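Side-chain contacts in hemolysin activator protein CdiB (Acinetobacter baumannii ACICU, PDB 6WIL), which probably secretes and activates a partner toxin across the outer membrane, as the Omp85-superfamily transporter of a contact-dependent growth inhibition system: residues Gln24-Asp27 and Gln28-Gln31; Val169-Lys172 and Arg173-Gly177. All coordinates share one frame; numbering follows the deposited sequence.

In the fold
The two contacts belong to the two parts that meet at the barrel-POTRA junction: contact 1 to the barrel interior, contact 2 to a POTRA domain. Contact 1, at the end of helix 8-27, is where the plug helix gives way to the linker inside the 16-stranded barrel, and its side chains reach strands of the barrel wall. Contact 2 opens helix 171-181 in the membrane-proximal POTRA domain and touches strand 308-326 of the barrel. The centres of contacts 1 and 2 are 20 Å apart. The nearest atoms of contacts 1 and 2 are about 7 Å apart. The linker that leaves contact 1 comes back at Tyr35, which bonds to Asp175 and packs on Leu171 in contact 2. Only contact 2 holds a sulfate, bound by Arg173 and by Arg321.

Contact 1: Gln24-Asp27 and Gln28-Gln31; sequences QLQD and QLAQ
Gln28 folds back along the last turn of helix 8-27 and lies beside Leu25, the two side chains pointing the same way. Its CG is anti to its own carbonyl carbon (chi1 -83°) and the chain runs extended beyond it, which lays the methylenes over a backbone carbonyl: CG of Gln28 is 3.3 Å from O of Gln24. Farther out, the amide passes alongside the leucine, with NE2 of Gln28 3.8 Å from CD2 of Leu25. The backbone N of Gln28 bonds to O of Leu25 at 3.2 Å and also makes a weak bond to O of Gln24.

Leu29 takes the next place round the turn, alongside Gln26. Its N donates to O of Gln26 at 3.3 Å in a nearly straight bond (164°), while its CG sits 3.6 Å from that same oxygen. The Gln26 chain bends at chi2 (-40°), leaving OE1 of Gln26 4.1 Å from CD1 of Leu29, and this OE1 accepts from Gln276 of the barrel wall. Leu29 also packs on Gln276 and Ile251, and Leu25 on Ser253 and Phe272.

Past Leu29 the chain extends. NE2 of Gln31 donates to O of Leu29 at 2.6 Å; the oxygen lies in the plane of the Gln31 amide, but the donor approaches from above the Leu29 carbonyl plane. Asp27 forms a salt bridge with Arg422, and OE1 of Gln31 accepts from Lys330. This is the end of the plug helix within a transporter barrel of the TpsB type. The chemistry is mixed: two leucines supply apolar packing on the wall, the amides of Gln26 and Gln31 and the carboxylate of Asp27 bond to it individually, and the Gln28 chain lies back on the helix end.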
ATOM      1  N   GLN A  24      -8.839   0.648   0.127  1.00 51.27           N
ATOM      2  CA  GLN A  24      -9.266   0.575  -1.266  1.00 39.75           C
ATOM      3  C   GLN A  24      -8.812   1.791  -2.058  1.00 43.88           C
ATOM      4  O   GLN A  24      -8.502   1.671  -3.249  1.00 48.48           O
ATOM      5  CB  GLN A  24     -10.786   0.429  -1.342  1.00 60.57           C
ATOM      6  CG  GLN A  24     -11.305  -0.894  -0.804  1.00 73.01           C
ATOM      7  CD  GLN A  24     -12.817  -0.923  -0.679  1.00 73.77           C
ATOM      8  OE1 GLN A  24     -13.500   0.042  -1.023  1.00 77.58           O
ATOM      9  NE2 GLN A  24     -13.347  -2.034  -0.181  1.00 89.34           N
ATOM     10  N   LEU A  25      -8.762   2.965  -1.425  1.00 42.05           N
ATOM     11  CA  LEU A  25      -8.282   4.151  -2.125  1.00 45.80           C
ATOM     12  C   LEU A  25      -6.779   4.081  -2.356  1.00 43.22           C
ATOM     13  O   LEU A  25      -6.294   4.457  -3.429  1.00 46.05           O
ATOM     14  CB  LEU A  25      -8.648   5.410  -1.342  1.00 40.88           C
ATOM     15  CG  LEU A  25     -10.137   5.719  -1.222  1.00 44.21           C
ATOM     16  CD1 LEU A  25     -10.347   6.824  -0.212  1.00 47.80           C
ATOM     17  CD2 LEU A  25     -10.715   6.109  -2.575  1.00 47.44           C
ATOM     18  N   GLN A  26      -6.026   3.603  -1.361  1.00 48.16           N
ATOM     19  CA  GLN A  26      -4.588   3.440  -1.545  1.00 47.62           C
ATOM     20  C   GLN A  26      -4.289   2.397  -2.611  1.00 44.24           C
ATOM     21  O   GLN A  26      -3.362   2.566  -3.412  1.00 41.76           O
ATOM     22  CB  GLN A  26      -3.918   3.064  -0.223  1.00 47.13           C
ATOM     23  CG  GLN A  26      -3.883   4.199   0.783  1.00 48.88           C
ATOM     24  CD  GLN A  26      -3.570   5.537   0.132  1.00 71.20           C
ATOM     25  OE1 GLN A  26      -2.485   5.739  -0.420  1.00 63.67           O
ATOM     26  NE2 GLN A  26      -4.528   6.454   0.183  1.00 51.60           N
ATOM     27  N   ASP A  27      -5.069   1.315  -2.649  1.00 43.09           N
ATOM     28  CA  ASP A  27      -4.841   0.285  -3.652  1.00 41.00           C
ATOM     29  C   ASP A  27      -5.144   0.769  -5.064  1.00 47.63           C
ATOM     30  O   ASP A  27      -4.649   0.173  -6.027  1.00 55.45           O
ATOM     31  CB  ASP A  27      -5.677  -0.956  -3.333  1.00 47.39           C
ATOM     32  CG  ASP A  27      -5.113  -1.757  -2.172  1.00 60.07           C
ATOM     33  OD1 ASP A  27      -3.889  -1.681  -1.932  1.00 60.78           O
ATOM     34  OD2 ASP A  27      -5.894  -2.466  -1.501  1.00 74.52           O
ATOM     35  N   GLN A  28      -5.935   1.836  -5.212  1.00 47.77           N
ATOM     36  CA  GLN A  28      -6.271   2.334  -6.541  1.00 55.21           C
ATOM     37  C   GLN A  28      -5.086   2.977  -7.248  1.00 48.23           C
ATOM     38  O   GLN A  28      -5.129   3.140  -8.472  1.00 54.36           O
ATOM     39  CB  GLN A  28      -7.419   3.340  -6.453  1.00 39.81           C
ATOM     40  CG  GLN A  28      -8.796   2.706  -6.413  1.00 44.42           C
ATOM     41  CD  GLN A  28      -9.880   3.699  -6.034  1.00 49.34           C
ATOM     42  OE1 GLN A  28      -9.899   4.834  -6.515  1.00 55.03           O
ATOM     43  NE2 GLN A  28     -10.780   3.280  -5.152  1.00 50.42           N
ATOM     44  N   LEU A  29      -4.035   3.339  -6.517  1.00 45.26           N
ATOM     45  CA  LEU A  29      -2.898   4.037  -7.105  1.00 60.09           C
ATOM     46  C   LEU A  29      -2.002   3.041  -7.833  1.00 77.14           C
ATOM     47  O   LEU A  29      -1.446   2.125  -7.216  1.00 63.30           O
ATOM     48  CB  LEU A  29      -2.124   4.791  -6.029  1.00 45.15           C
ATOM     49  CG  LEU A  29      -2.992   5.726  -5.180  1.00 54.38           C
ATOM     50  CD1 LEU A  29      -2.131   6.671  -4.360  1.00 61.11           C
ATOM     51  CD2 LEU A  29      -3.977   6.503  -6.042  1.00 55.55           C
ATOM     52  N   ALA A  30      -1.862   3.231  -9.145  1.00 78.47           N
ATOM     53  CA  ALA A  30      -1.157   2.272  -9.986  1.00 83.75           C
ATOM     54  C   ALA A  30       0.332   2.239  -9.654  1.00 72.11           C
ATOM     55  O   ALA A  30       0.978   3.283  -9.538  1.00 78.05           O
ATOM     56  CB  ALA A  30      -1.361   2.619 -11.459  1.00 55.14           C
ATOM     57  N   GLN A  31       0.874   1.033  -9.510  1.00 83.58           N
ATOM     58  CA  GLN A  31       2.293   0.833  -9.264  1.00 74.28           C
ATOM     59  C   GLN A  31       3.005   0.429 -10.548  1.00 62.63           C
ATOM     60  O   GLN A  31       2.381   0.045 -11.542  1.00 79.71           O
ATOM     61  CB  GLN A  31       2.520  -0.237  -8.192  1.00 73.36           C
ATOM     62  CG  GLN A  31       1.842   0.072  -6.876  1.00 67.24           C
ATOM     63  CD  GLN A  31       2.086   1.499  -6.428  1.00 78.80           C
ATOM     64  OE1 GLN A  31       3.190   1.856  -6.013  1.00 70.86           O
ATOM     65  NE2 GLN A  31       1.055   2.331  -6.521  1.00 75.55           N
TER

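Contact 2: Val169-Lys172 and Arg173-Gly177; sequences VNLK and RLDQG. With SO4 (sulfate ion), chain B.
The carbonyl of Asn170 receives N of Leu174 at 3.1 Å and, weakly, N of Arg173, starting the bonding pattern of helix 171-181, in which N of Asp175 then donates to O of Leu171 and N of Gln176 to O of Lys172. The motif is an N-cap in a POTRA domain: OD1 of Asn170 accepts from N of Lys172 at 3.0 Å, in the carbonyl plane and on a lone pair. With chi1 at -164°, the Asn170 amide swings beside its carbonyl carbon and reaches that N-H; its ND2 is bonded to Lys114 O.

One turn on, Leu171 and Asp175 cross at a slant, CD1 of Leu171 lying 3.9 Å from OD1 of Asp175, whose OD2 is hydrogen-bonded to the hydroxyl of Tyr35. Leu174 is buried; its CD1 meets CG1 of Val169 at 4.2 Å and touches CD1 of Leu171 more loosely. Gln176 reaches the barrel, bonding Arg325 and Gly280.

Arg173 extends from CG to NE and holds a sulfate, probably from the crystallisation liquor, that Arg321 of the barrel also binds. NH2 of Arg173 bonds weakly to O1, while NH1 of Arg173 meets sulfate O3 at 3.1 Å, at the guanidinium edge and in its plane.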
ATOM      1  N   VAL A 169      20.932   9.407 -14.838  1.00 44.65           N
ATOM      2  CA  VAL A 169      19.782   8.532 -15.045  1.00 42.89           C
ATOM      3  C   VAL A 169      19.842   7.369 -14.065  1.00 52.18           C
ATOM      4  O   VAL A 169      20.804   6.591 -14.061  1.00 50.01           O
ATOM      5  CB  VAL A 169      19.733   8.028 -16.492  1.00 41.48           C
ATOM      6  CG1 VAL A 169      18.671   6.951 -16.637  1.00 57.73           C
ATOM      7  CG2 VAL A 169      19.469   9.180 -17.445  1.00 45.16           C
ATOM      8  N   ASN A 170      18.806   7.238 -13.237  1.00 53.99           N
ATOM      9  CA  ASN A 170      18.669   6.125 -12.307  1.00 42.86           C
ATOM     10  C   ASN A 170      17.269   5.537 -12.422  1.00 43.25           C
ATOM     11  O   ASN A 170      16.279   6.274 -12.396  1.00 47.58           O
ATOM     12  CB  ASN A 170      18.935   6.560 -10.866  1.00 42.74           C
ATOM     13  CG  ASN A 170      19.192   5.384  -9.951  1.00 44.84           C
ATOM     14  OD1 ASN A 170      18.268   4.660  -9.577  1.00 50.15           O
ATOM     15  ND2 ASN A 170      20.453   5.180  -9.592  1.00 52.06           N
ATOM     16  N   LEU A 171      17.192   4.209 -12.529  1.00 34.14           N
ATOM     17  CA  LEU A 171      15.919   3.534 -12.749  1.00 43.89           C
ATOM     18  C   LEU A 171      14.988   3.614 -11.544  1.00 48.13           C
ATOM     19  O   LEU A 171      13.769   3.504 -11.714  1.00 42.42           O
ATOM     20  CB  LEU A 171      16.167   2.070 -13.119  1.00 37.78           C
ATOM     21  CG  LEU A 171      14.971   1.250 -13.606  1.00 52.84           C
ATOM     22  CD1 LEU A 171      14.338   1.892 -14.834  1.00 49.61           C
ATOM     23  CD2 LEU A 171      15.402  -0.174 -13.906  1.00 54.73           C
ATOM     24  N   LYS A 172      15.527   3.794 -10.336  1.00 39.13           N
ATOM     25  CA  LYS A 172      14.668   3.921  -9.162  1.00 40.43           C
ATOM     26  C   LYS A 172      13.892   5.232  -9.189  1.00 44.11           C
ATOM     27  O   LYS A 172      12.724   5.276  -8.789  1.00 36.69           O
ATOM     28  CB  LYS A 172      15.497   3.821  -7.882  1.00 38.61           C
ATOM     29  CG  LYS A 172      15.942   2.413  -7.521  1.00 37.24           C
ATOM     30  CD  LYS A 172      16.702   2.412  -6.201  1.00 47.44           C
ATOM     31  CE  LYS A 172      18.156   2.019  -6.397  1.00 59.56           C
ATOM     32  NZ  LYS A 172      18.297   0.575  -6.746  1.00 52.63           N
ATOM     33  N   ARG A 173      14.528   6.308  -9.656  1.00 44.23           N
ATOM     34  CA  ARG A 173      13.857   7.596  -9.758  1.00 44.79           C
ATOM     35  C   ARG A 173      12.913   7.654 -10.951  1.00 42.15           C
ATOM     36  O   ARG A 173      11.862   8.298 -10.869  1.00 47.09           O
ATOM     37  CB  ARG A 173      14.894   8.717  -9.835  1.00 40.14           C
ATOM     38  CG  ARG A 173      15.849   8.710  -8.654  1.00 38.72           C
ATOM     39  CD  ARG A 173      16.765   9.919  -8.638  1.00 33.05           C
ATOM     40  NE  ARG A 173      17.495   9.995  -7.378  1.00 40.20           N
ATOM     41  CZ  ARG A 173      17.172  10.800  -6.371  1.00 43.84           C
ATOM     42  NH1 ARG A 173      16.137  11.621  -6.480  1.00 45.98           N
ATOM     43  NH2 ARG A 173      17.891  10.788  -5.259  1.00 41.69           N
ATOM     44  N   LEU A 174      13.260   6.989 -12.056  1.00 35.91           N
ATOM     45  CA  LEU A 174      12.327   6.890 -13.175  1.00 49.42           C
ATOM     46  C   LEU A 174      11.049   6.176 -12.754  1.00 41.90           C
ATOM     47  O   LEU A 174       9.941   6.613 -13.087  1.00 32.62           O
ATOM     48  CB  LEU A 174      12.977   6.160 -14.350  1.00 41.41           C
ATOM     49  CG  LEU A 174      14.256   6.741 -14.956  1.00 53.86           C
ATOM     50  CD1 LEU A 174      14.584   6.039 -16.269  1.00 49.26           C
ATOM     51  CD2 LEU A 174      14.126   8.240 -15.156  1.00 46.93           C
ATOM     52  N   ASP A 175      11.188   5.064 -12.025  1.00 35.51           N
ATOM     53  CA  ASP A 175      10.019   4.298 -11.605  1.00 40.13           C
ATOM     54  C   ASP A 175       9.171   5.081 -10.612  1.00 41.05           C
ATOM     55  O   ASP A 175       7.937   5.037 -10.674  1.00 37.60           O
ATOM     56  CB  ASP A 175      10.452   2.966 -10.993  1.00 42.10           C
ATOM     57  CG  ASP A 175      10.880   1.949 -12.034  1.00 50.08           C
ATOM     58  OD1 ASP A 175      10.750   2.231 -13.246  1.00 54.01           O
ATOM     59  OD2 ASP A 175      11.342   0.859 -11.635  1.00 63.24           O
ATOM     60  N   GLN A 176       9.814   5.791  -9.684  1.00 33.60           N
ATOM     61  CA  GLN A 176       9.073   6.604  -8.729  1.00 40.00           C
ATOM     62  C   GLN A 176       8.270   7.682  -9.442  1.00 46.22           C
ATOM     63  O   GLN A 176       7.063   7.832  -9.211  1.00 34.77           O
ATOM     64  CB  GLN A 176      10.033   7.229  -7.720  1.00 30.39           C
ATOM     65  CG  GLN A 176       9.325   7.955  -6.600  1.00 33.49           C
ATOM     66  CD  GLN A 176       8.472   7.017  -5.763  1.00 47.98           C
ATOM     67  OE1 GLN A 176       8.772   5.827  -5.646  1.00 28.27           O
ATOM     68  NE2 GLN A 176       7.399   7.549  -5.182  1.00 38.31           N
ATOM     69  N   GLY A 177       8.927   8.445 -10.318  1.00 34.44           N
ATOM     70  CA  GLY A 177       8.225   9.475 -11.062  1.00 39.93           C
ATOM     71  C   GLY A 177       7.142   8.913 -11.963  1.00 38.07           C
ATOM     72  O   GLY A 177       6.062   9.493 -12.088  1.00 42.24           O
TER
HETATM   73  S   SO4 B 601      15.451  13.052  -2.833  0.83 76.78           S
HETATM   74  O1  SO4 B 601      15.919  11.673  -2.718  0.83 53.65           O
HETATM   75  O2  SO4 B 601      14.466  13.315  -1.786  0.83 70.70           O
HETATM   76  O3  SO4 B 601      14.847  13.246  -4.151  0.83 62.97           O
HETATM   77  O4  SO4 B 601      16.573  13.974  -2.679  0.83 77.00           O